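Local coordinates for protein ketosynthase (Streptomyces sp. MSC090213JE08, PDB 6KXD) that probably acts, together with a second chain, as the ketosynthase/chain length factor in the highly reducing type II polyketide synthase that makes ishigamide, at residues B[268-277]-B[364-372]; B[286-295]-B[349-360]. One frame throughout, in Å; residues are numbered along the deposited sequence.

Contact 1. Residues B[268-277]-B[364-372]; sequences AVTACARRAL and GAVAVAVLR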
loop_
_atom_site.group_PDB
_atom_site.type_symbol
_atom_site.label_atom_id
_atom_site.label_comp_id
_atom_site.label_asym_id
_atom_site.label_seq_id
_atom_site.Cartn_x
_atom_site.Cartn_y
_atom_site.Cartn_z
ATOM N N ALA B 268 9.111 -20.331 9.620
ATOM C CA ALA B 268 9.163 -19.229 8.661
ATOM C C ALA B 268 10.132 -18.148 9.140
ATOM O O ALA B 268 10.824 -17.538 8.324
ATOM C CB ALA B 268 7.797 -18.654 8.464
ATOM N N VAL B 269 10.084 -17.847 10.437
ATOM C CA VAL B 269 10.991 -16.864 11.016
ATOM C C VAL B 269 12.429 -17.354 10.836
ATOM O O VAL B 269 13.285 -16.615 10.437
ATOM C CB VAL B 269 10.718 -16.623 12.499
ATOM C CG1 VAL B 269 11.824 -15.801 13.126
ATOM C CG2 VAL B 269 9.352 -15.975 12.738
ATOM N N THR B 270 12.665 -18.604 11.208
ATOM C CA THR B 270 13.999 -19.222 11.049
ATOM C C THR B 270 14.492 -19.112 9.612
ATOM O O THR B 270 15.603 -18.639 9.400
ATOM C CB THR B 270 14.011 -20.672 11.541
ATOM O OG1 THR B 270 13.634 -20.623 12.917
ATOM C CG2 THR B 270 15.359 -21.331 11.329
ATOM N N ALA B 271 13.650 -19.456 8.635
ATOM C CA ALA B 271 14.054 -19.463 7.262
ATOM C C ALA B 271 14.318 -18.041 6.797
ATOM O O ALA B 271 15.268 -17.777 6.099
ATOM C CB ALA B 271 13.023 -20.125 6.380
ATOM N N CYS B 272 13.427 -17.129 7.199
ATOM C CA CYS B 272 13.548 -15.763 6.823
ATOM C C CYS B 272 14.840 -15.137 7.363
ATOM O O CYS B 272 15.559 -14.481 6.628
ATOM C CB CYS B 272 12.340 -15.001 7.349
ATOM S SG CYS B 272 12.169 -13.414 6.507
ATOM N N ALA B 273 15.126 -15.373 8.647
ATOM C CA ALA B 273 16.299 -14.823 9.331
ATOM C C ALA B 273 17.564 -15.403 8.692
ATOM O O ALA B 273 18.501 -14.696 8.375
ATOM C CB ALA B 273 16.240 -15.109 10.796
ATOM N N ARG B 274 17.550 -16.704 8.425
ATOM C CA ARG B 274 18.781 -17.326 7.870
ATOM C C ARG B 274 19.082 -16.767 6.487
ATOM O O ARG B 274 20.250 -16.460 6.173
ATOM C CB ARG B 274 18.648 -18.847 7.803
ATOM C CG ARG B 274 18.813 -19.465 9.171
ATOM C CD ARG B 274 19.024 -20.966 9.115
ATOM N NE ARG B 274 18.950 -21.472 10.475
ATOM C CZ ARG B 274 19.876 -21.314 11.422
ATOM N NH1 ARG B 274 21.092 -20.867 11.143
ATOM N NH2 ARG B 274 19.569 -21.618 12.669
ATOM N N ARG B 275 18.026 -16.552 5.682
ATOM C CA ARG B 275 18.171 -15.947 4.402
ATOM C C ARG B 275 18.681 -14.509 4.571
ATOM O O ARG B 275 19.574 -14.128 3.861
ATOM C CB ARG B 275 16.871 -15.947 3.590
ATOM C CG ARG B 275 17.046 -15.588 2.119
ATOM C CD ARG B 275 15.783 -15.860 1.295
ATOM N NE ARG B 275 16.011 -16.723 0.128
ATOM C CZ ARG B 275 15.954 -18.065 0.131
ATOM N NH1 ARG B 275 15.680 -18.732 1.240
ATOM N NH2 ARG B 275 16.176 -18.744 -0.983
ATOM N N ALA B 276 18.106 -13.742 5.500
ATOM C CA ALA B 276 18.525 -12.357 5.697
ATOM C C ALA B 276 20.011 -12.308 6.103
ATOM O O ALA B 276 20.810 -11.468 5.643
ATOM C CB ALA B 276 17.643 -11.682 6.704
ATOM N N LEU B 277 20.405 -13.217 6.974
ATOM C CA LEU B 277 21.796 -13.232 7.425
ATOM C C LEU B 277 22.733 -13.631 6.278
ATOM O O LEU B 277 23.761 -12.955 6.032
ATOM C CB LEU B 277 21.898 -14.170 8.617
ATOM C CG LEU B 277 21.304 -13.653 9.925
ATOM C CD1 LEU B 277 21.154 -14.801 10.906
ATOM C CD2 LEU B 277 22.144 -12.547 10.554
ATOM N N GLY B 364 0.005 -13.492 8.092
ATOM C CA GLY B 364 0.871 -14.618 7.624
ATOM C C GLY B 364 2.306 -14.197 7.255
ATOM O O GLY B 364 3.219 -15.035 7.105
ATOM N N ALA B 365 2.533 -12.889 7.145
ATOM C CA ALA B 365 3.813 -12.357 6.705
ATOM C C ALA B 365 4.868 -12.467 7.808
ATOM O O ALA B 365 4.585 -12.313 8.993
ATOM C CB ALA B 365 3.646 -10.938 6.270
ATOM N N VAL B 366 6.107 -12.734 7.388
ATOM C CA VAL B 366 7.251 -12.671 8.211
ATOM C C VAL B 366 8.299 -11.796 7.509
ATOM O O VAL B 366 8.430 -11.797 6.291
ATOM C CB VAL B 366 7.780 -14.094 8.484
ATOM C CG1 VAL B 366 9.085 -14.048 9.248
ATOM C CG2 VAL B 366 6.720 -14.922 9.231
ATOM N N ALA B 367 8.984 -10.968 8.281
ATOM C CA ALA B 367 10.068 -10.167 7.700
ATOM C C ALA B 367 11.207 -10.028 8.715
ATOM O O ALA B 367 11.012 -9.965 9.952
ATOM C CB ALA B 367 9.530 -8.843 7.249
ATOM N N VAL B 368 12.427 -9.950 8.157
ATOM C CA VAL B 368 13.591 -9.822 8.912
ATOM C C VAL B 368 14.480 -8.790 8.238
ATOM O O VAL B 368 14.596 -8.816 7.032
ATOM C CB VAL B 368 14.325 -11.166 9.045
ATOM C CG1 VAL B 368 15.676 -10.976 9.710
ATOM C CG2 VAL B 368 13.498 -12.187 9.798
ATOM N N ALA B 369 15.066 -7.902 9.046
ATOM C CA ALA B 369 16.086 -7.014 8.540
ATOM C C ALA B 369 17.376 -7.225 9.323
ATOM O O ALA B 369 17.373 -7.305 10.562
ATOM C CB ALA B 369 15.666 -5.565 8.579
ATOM N N VAL B 370 18.488 -7.159 8.582
ATOM C CA VAL B 370 19.839 -7.214 9.173
ATOM C C VAL B 370 20.520 -5.865 8.944
ATOM O O VAL B 370 20.541 -5.351 7.819
ATOM C CB VAL B 370 20.640 -8.378 8.576
ATOM C CG1 VAL B 370 22.058 -8.437 9.113
ATOM C CG2 VAL B 370 19.937 -9.690 8.826
ATOM N N LEU B 371 20.945 -5.244 10.039
ATOM C CA LEU B 371 21.576 -3.907 9.990
ATOM C C LEU B 371 23.015 -4.037 10.472
ATOM O O LEU B 371 23.303 -4.860 11.324
ATOM C CB LEU B 371 20.869 -2.963 10.941
ATOM C CG LEU B 371 19.347 -2.875 10.773
ATOM C CD1 LEU B 371 18.763 -1.977 11.846
ATOM C CD2 LEU B 371 18.979 -2.357 9.411
ATOM N N ARG B 372 23.878 -3.157 9.980
ATOM C CA ARG B 372 25.174 -2.993 10.587
ATOM C C ARG B 372 25.204 -1.622 11.245
ATOM O O ARG B 372 24.957 -0.618 10.523
ATOM C CB ARG B 372 26.233 -3.162 9.513
ATOM C CG ARG B 372 27.567 -2.557 9.932
ATOM C CD ARG B 372 28.766 -3.454 9.853
ATOM N NE ARG B 372 28.687 -4.642 9.013
ATOM C CZ ARG B 372 29.108 -5.849 9.407
ATOM N NH1 ARG B 372 29.468 -6.053 10.671
ATOM N NH2 ARG B 372 29.143 -6.838 8.529
#
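Helix 265-280 packs on strand 365-373 in the C-terminal half of a thiolase-type fold, an apolar helix-on-sheet contact in which Ala268, Cys272 and Ala276 face Val366, Val368 and Val370. No hydrogen bond crosses it. The helix and strand segments run in roughly the same direction, 30° apart, with axes 7.6 Å apart at closest. The small side chains of Ala268, Ala273 and Ala276 probably allow this close approach.

The three valines point at the helix and share one first torsion. In Val368 this sets CG1 anti to the backbone N (chi1 173°), with CG2 beside that N, and the two methyls spread along the helix. Val368 CG1 meets Ala276 CB at 3.7 Å, while Val368 CG2 touches Cys272 SG at 3.8 Å and also rests on the backbone N of Ala273. Replacing Val368 with an alanine would probably leave a gap beneath Ala276 and free the thiol of Cys272 to turn.

The Cys272 thiol reaches down to the strand, where SG lies 4.0 Å from Ala367 CA. At one end of the contact, Val366 uses both branches: CG1 sits 3.8 Å from Val269 CA, and CG2 meets Ala268 CB. The side chains of Val269 and Val366 cross at about a right angle. At the other end, Val370 CG2 lies 3.7 Å from Ala276 CB and 4.0 Å from Leu277 CD2.

Ala276 O also accepts a hydrogen bond from Ser254 OG, which ties the helix to strand 250-259. Strand 365-373 runs between that strand and strand 354-360, antiparallel to both. Helix 265-280 lies over it, and helix 298-310 packs beside the helix through Val269 and Ala273.

Contact 2. Residues B[286-295]-B[349-360]; sequences EVWAAVPCAA and DSRGRIALVCAV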
loop_
_atom_site.group_PDB
_atom_site.type_symbol
_atom_site.label_atom_id
_atom_site.label_comp_id
_atom_site.label_asym_id
_atom_site.label_seq_id
_atom_site.Cartn_x
_atom_site.Cartn_y
_atom_site.Cartn_z
ATOM N N GLU B 286 27.360 -13.439 14.697
ATOM C CA GLU B 286 27.787 -12.037 14.687
ATOM C C GLU B 286 26.678 -11.107 15.202
ATOM O O GLU B 286 26.916 -9.924 15.464
ATOM C CB GLU B 286 28.105 -11.591 13.269
ATOM C CG GLU B 286 29.322 -12.253 12.655
ATOM C CD GLU B 286 29.557 -11.652 11.283
ATOM O OE1 GLU B 286 29.620 -12.420 10.297
ATOM O OE2 GLU B 286 29.627 -10.401 11.209
ATOM N N VAL B 287 25.455 -11.621 15.345
ATOM C CA VAL B 287 24.348 -10.761 15.749
ATOM C C VAL B 287 24.568 -10.295 17.174
ATOM O O VAL B 287 24.719 -11.087 18.095
ATOM C CB VAL B 287 22.979 -11.455 15.615
ATOM C CG1 VAL B 287 21.879 -10.540 16.130
ATOM C CG2 VAL B 287 22.746 -11.895 14.190
ATOM N N TRP B 288 24.566 -8.966 17.340
ATOM C CA TRP B 288 24.851 -8.326 18.589
ATOM C C TRP B 288 23.558 -7.896 19.268
ATOM O O TRP B 288 23.471 -7.878 20.506
ATOM C CB TRP B 288 25.807 -7.155 18.322
ATOM C CG TRP B 288 26.111 -6.256 19.482
ATOM C CD1 TRP B 288 27.079 -6.416 20.436
ATOM C CD2 TRP B 288 25.453 -5.018 19.779
ATOM N NE1 TRP B 288 27.047 -5.366 21.315
ATOM C CE2 TRP B 288 26.058 -4.499 20.945
ATOM C CE3 TRP B 288 24.405 -4.307 19.171
ATOM C CZ2 TRP B 288 25.654 -3.291 21.503
ATOM C CZ3 TRP B 288 23.992 -3.125 19.746
ATOM C CH2 TRP B 288 24.615 -2.629 20.891
ATOM N N ALA B 289 22.559 -7.549 18.447
ATOM C CA ALA B 289 21.236 -7.204 18.957
ATOM C C ALA B 289 20.188 -7.823 18.043
ATOM O O ALA B 289 20.293 -7.712 16.812
ATOM C CB ALA B 289 21.060 -5.696 19.039
ATOM N N ALA B 290 19.263 -8.557 18.657
ATOM C CA ALA B 290 18.157 -9.148 17.953
ATOM C C ALA B 290 16.868 -8.716 18.641
ATOM O O ALA B 290 16.694 -8.915 19.836
ATOM C CB ALA B 290 18.273 -10.644 17.943
ATOM N N VAL B 291 15.957 -8.138 17.849
ATOM C CA VAL B 291 14.762 -7.519 18.358
ATOM C C VAL B 291 13.573 -8.108 17.625
ATOM O O VAL B 291 13.271 -7.737 16.505
ATOM C CB VAL B 291 14.796 -5.989 18.240
ATOM C CG1 VAL B 291 13.565 -5.420 18.880
ATOM C CG2 VAL B 291 16.050 -5.398 18.883
ATOM N N PRO B 292 12.906 -9.093 18.268
ATOM C CA PRO B 292 11.671 -9.676 17.763
ATOM C C PRO B 292 10.528 -8.698 18.010
ATOM O O PRO B 292 10.676 -7.835 18.847
ATOM C CB PRO B 292 11.486 -10.964 18.593
ATOM C CG PRO B 292 12.395 -10.819 19.775
ATOM C CD PRO B 292 13.376 -9.696 19.512
ATOM N N CYS B 293 9.385 -8.893 17.350
ATOM C CA CYS B 293 8.287 -7.959 17.530
ATOM C C CYS B 293 7.518 -8.255 18.823
ATOM O O CYS B 293 6.750 -7.441 19.286
ATOM C CB CYS B 293 7.338 -7.951 16.341
ATOM S SG CYS B 293 6.465 -9.518 16.087
ATOM N N ALA B 294 7.663 -9.466 19.332
ATOM C CA ALA B 294 7.044 -9.858 20.622
ATOM C C ALA B 294 5.500 -9.797 20.533
ATOM O O ALA B 294 4.846 -9.470 21.511
ATOM C CB ALA B 294 7.573 -8.962 21.702
ATOM N N ALA B 295 4.941 -10.067 19.342
ATOM C CA ALA B 295 3.492 -10.126 19.131
ATOM C C ALA B 295 2.917 -11.045 20.200
ATOM O O ALA B 295 3.496 -12.094 20.437
ATOM C CB ALA B 295 3.166 -10.667 17.778
ATOM N N ASP B 349 30.440 0.558 22.032
ATOM C CA ASP B 349 30.454 -0.925 21.919
ATOM C C ASP B 349 29.632 -1.377 20.694
ATOM O O ASP B 349 29.858 -2.461 20.157
ATOM C CB ASP B 349 29.909 -1.610 23.181
ATOM C CG ASP B 349 30.844 -1.681 24.398
ATOM O OD1 ASP B 349 31.992 -1.184 24.330
ATOM O OD2 ASP B 349 30.412 -2.231 25.428
ATOM N N SER B 350 28.662 -0.552 20.266
ATOM C CA SER B 350 27.746 -0.922 19.199
ATOM C C SER B 350 28.377 -0.758 17.814
ATOM O O SER B 350 27.847 -1.290 16.857
ATOM C CB SER B 350 26.474 -0.114 19.280
ATOM O OG SER B 350 26.723 1.274 19.083
ATOM N N ARG B 351 29.483 -0.009 17.695
ATOM C CA ARG B 351 29.975 0.364 16.388
ATOM C C ARG B 351 30.398 -0.891 15.620
ATOM O O ARG B 351 31.094 -1.720 16.150
ATOM C CB ARG B 351 31.153 1.344 16.441
ATOM C CG ARG B 351 31.573 1.848 15.060
ATOM C CD ARG B 351 32.175 3.260 15.031
ATOM N NE ARG B 351 31.910 3.985 13.779
ATOM C CZ ARG B 351 32.548 3.781 12.623
ATOM N NH1 ARG B 351 33.567 2.941 12.571
ATOM N NH2 ARG B 351 32.160 4.404 11.523
ATOM N N GLY B 352 29.949 -0.972 14.371
ATOM C CA GLY B 352 30.162 -2.054 13.420
ATOM C C GLY B 352 29.401 -3.327 13.745
ATOM O O GLY B 352 29.618 -4.310 13.062
ATOM N N ARG B 353 28.519 -3.312 14.772
ATOM C CA ARG B 353 27.886 -4.550 15.196
ATOM C C ARG B 353 26.662 -4.835 14.316
ATOM O O ARG B 353 26.036 -3.949 13.816
ATOM C CB ARG B 353 27.474 -4.481 16.666
ATOM C CG ARG B 353 28.641 -4.423 17.641
ATOM C CD ARG B 353 29.556 -5.631 17.569
ATOM N NE ARG B 353 30.621 -5.411 18.549
ATOM C CZ ARG B 353 30.746 -6.036 19.715
ATOM N NH1 ARG B 353 30.426 -7.314 19.817
ATOM N NH2 ARG B 353 31.186 -5.370 20.776
ATOM N N ILE B 354 26.296 -6.114 14.209
ATOM C CA ILE B 354 25.130 -6.530 13.468
ATOM C C ILE B 354 23.899 -6.543 14.377
ATOM O O ILE B 354 23.903 -7.010 15.536
ATOM C CB ILE B 354 25.358 -7.909 12.818
ATOM C CG1 ILE B 354 26.453 -7.868 11.763
ATOM C CG2 ILE B 354 24.059 -8.451 12.217
ATOM C CD1 ILE B 354 26.068 -7.069 10.541
ATOM N N ALA B 355 22.787 -6.039 13.831
ATOM C CA ALA B 355 21.527 -6.151 14.467
ATOM C C ALA B 355 20.529 -6.801 13.500
ATOM O O ALA B 355 20.562 -6.655 12.313
ATOM C CB ALA B 355 21.033 -4.803 14.921
ATOM N N LEU B 356 19.620 -7.541 14.088
ATOM C CA LEU B 356 18.579 -8.259 13.379
ATOM C C LEU B 356 17.246 -7.848 14.000
ATOM O O LEU B 356 17.097 -7.898 15.236
ATOM C CB LEU B 356 18.774 -9.762 13.555
ATOM C CG LEU B 356 17.871 -10.667 12.729
ATOM C CD1 LEU B 356 18.582 -11.966 12.411
ATOM C CD2 LEU B 356 16.605 -10.990 13.498
ATOM N N VAL B 357 16.293 -7.473 13.153
ATOM C CA VAL B 357 14.932 -7.175 13.616
ATOM C C VAL B 357 13.995 -8.118 12.863
ATOM O O VAL B 357 14.209 -8.408 11.733
ATOM C CB VAL B 357 14.546 -5.699 13.430
ATOM C CG1 VAL B 357 15.534 -4.801 14.128
ATOM C CG2 VAL B 357 14.378 -5.301 11.990
ATOM N N CYS B 358 13.009 -8.660 13.559
ATOM C CA CYS B 358 12.176 -9.652 12.994
ATOM C C CYS B 358 10.741 -9.275 13.383
ATOM O O CYS B 358 10.498 -8.822 14.523
ATOM C CB CYS B 358 12.523 -11.031 13.580
ATOM S SG CYS B 358 11.427 -12.283 12.880
ATOM N N ALA B 359 9.798 -9.476 12.472
ATOM C CA ALA B 359 8.396 -9.311 12.821
ATOM C C ALA B 359 7.562 -10.362 12.109
ATOM O O ALA B 359 7.942 -10.848 11.065
ATOM C CB ALA B 359 7.900 -7.946 12.466
ATOM N N VAL B 360 6.429 -10.666 12.757
ATOM C CA VAL B 360 5.392 -11.564 12.257
ATOM C C VAL B 360 4.051 -10.864 12.401
ATOM O O VAL B 360 3.818 -10.135 13.304
ATOM C CB VAL B 360 5.401 -12.908 13.009
ATOM C CG1 VAL B 360 6.744 -13.559 12.808
ATOM C CG2 VAL B 360 5.104 -12.755 14.502
#
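Ala289, Ala290 and Val291 pair in parallel with Ala355, Leu356 and Val357, joining strands 287-291 and 354-360 in the C-terminal sheet of the thiolase-type fold. Three backbone bonds hold the regular part. Leu356 N gives to Ala289 O at 2.8 Å, Val291 N to Leu356 O, and Cys358 N to Val291 O. Ala289, Ala355, Val291 and Val357 lie on one face of the sheet, and Ala290 and Leu356 on the opposite one. Helix 332-344 packs on the first face, where Gln336 NE2 bonds both Val291 O and Cys358 O, and helix 298-310 packs against Leu356 on the second.

The chain turns a corner at Trp288. There Ile354 O takes two donors, Trp288 N at 2.7 Å and Ala289 N at 3.3 Å. The Trp288 side chain swings away from its own N, with CG anti to it (chi1 173°), and its indole packs on the two ends of the type II turn, Ser350 and Arg353. Both press on the same indole face. Arg353 CG lies 3.7 Å from the centroid of the five-membered ring, and Ser350 CA 4.1 Å from that of the six-membered ring, as CH-pi contacts. The Arg353 chain bends at chi2, which brings Trp288 CD1 over one face of the guanidinium, the two planes 51° apart. Arg353 NH2 makes a weak bond to Asp349 O. Arg318 adds a cation-pi contact to the indole and bonds Trp288 O, while a bound phosphate lies near the Arg353 side chain.

Beyond Pro292 the Cys293 sulfur becomes an acceptor for backbone N-H groups. Ala295 N approaches Cys293 SG in a weak bond, and Val360 N donates to Cys293 SG at 3.5 Å, with an N-H...S angle of 165°.

In the fold
The two contacts have centres 11 Å apart and share a sheet. Where strands 354-360 and 365-373 meet in it, Leu371 N lies 2.7 Å from Ala355 O, and Val357 N lies 2.8 Å from Ala369 O, both probable hydrogen bonds. Along the chain, helix 265-280 comes first, then strand 287-291, then strands 354-360 and 365-373. Contact 1 therefore spans contact 2 in sequence. One contact sets a helix over the sheet, while the other adds strand 287-291 to the sheet beside strand 354-360. Val269 CG1 bridges them, packing 3.5 Å from Cys358 SG. Together they build part of the C-terminal half of the thiolase-type fold.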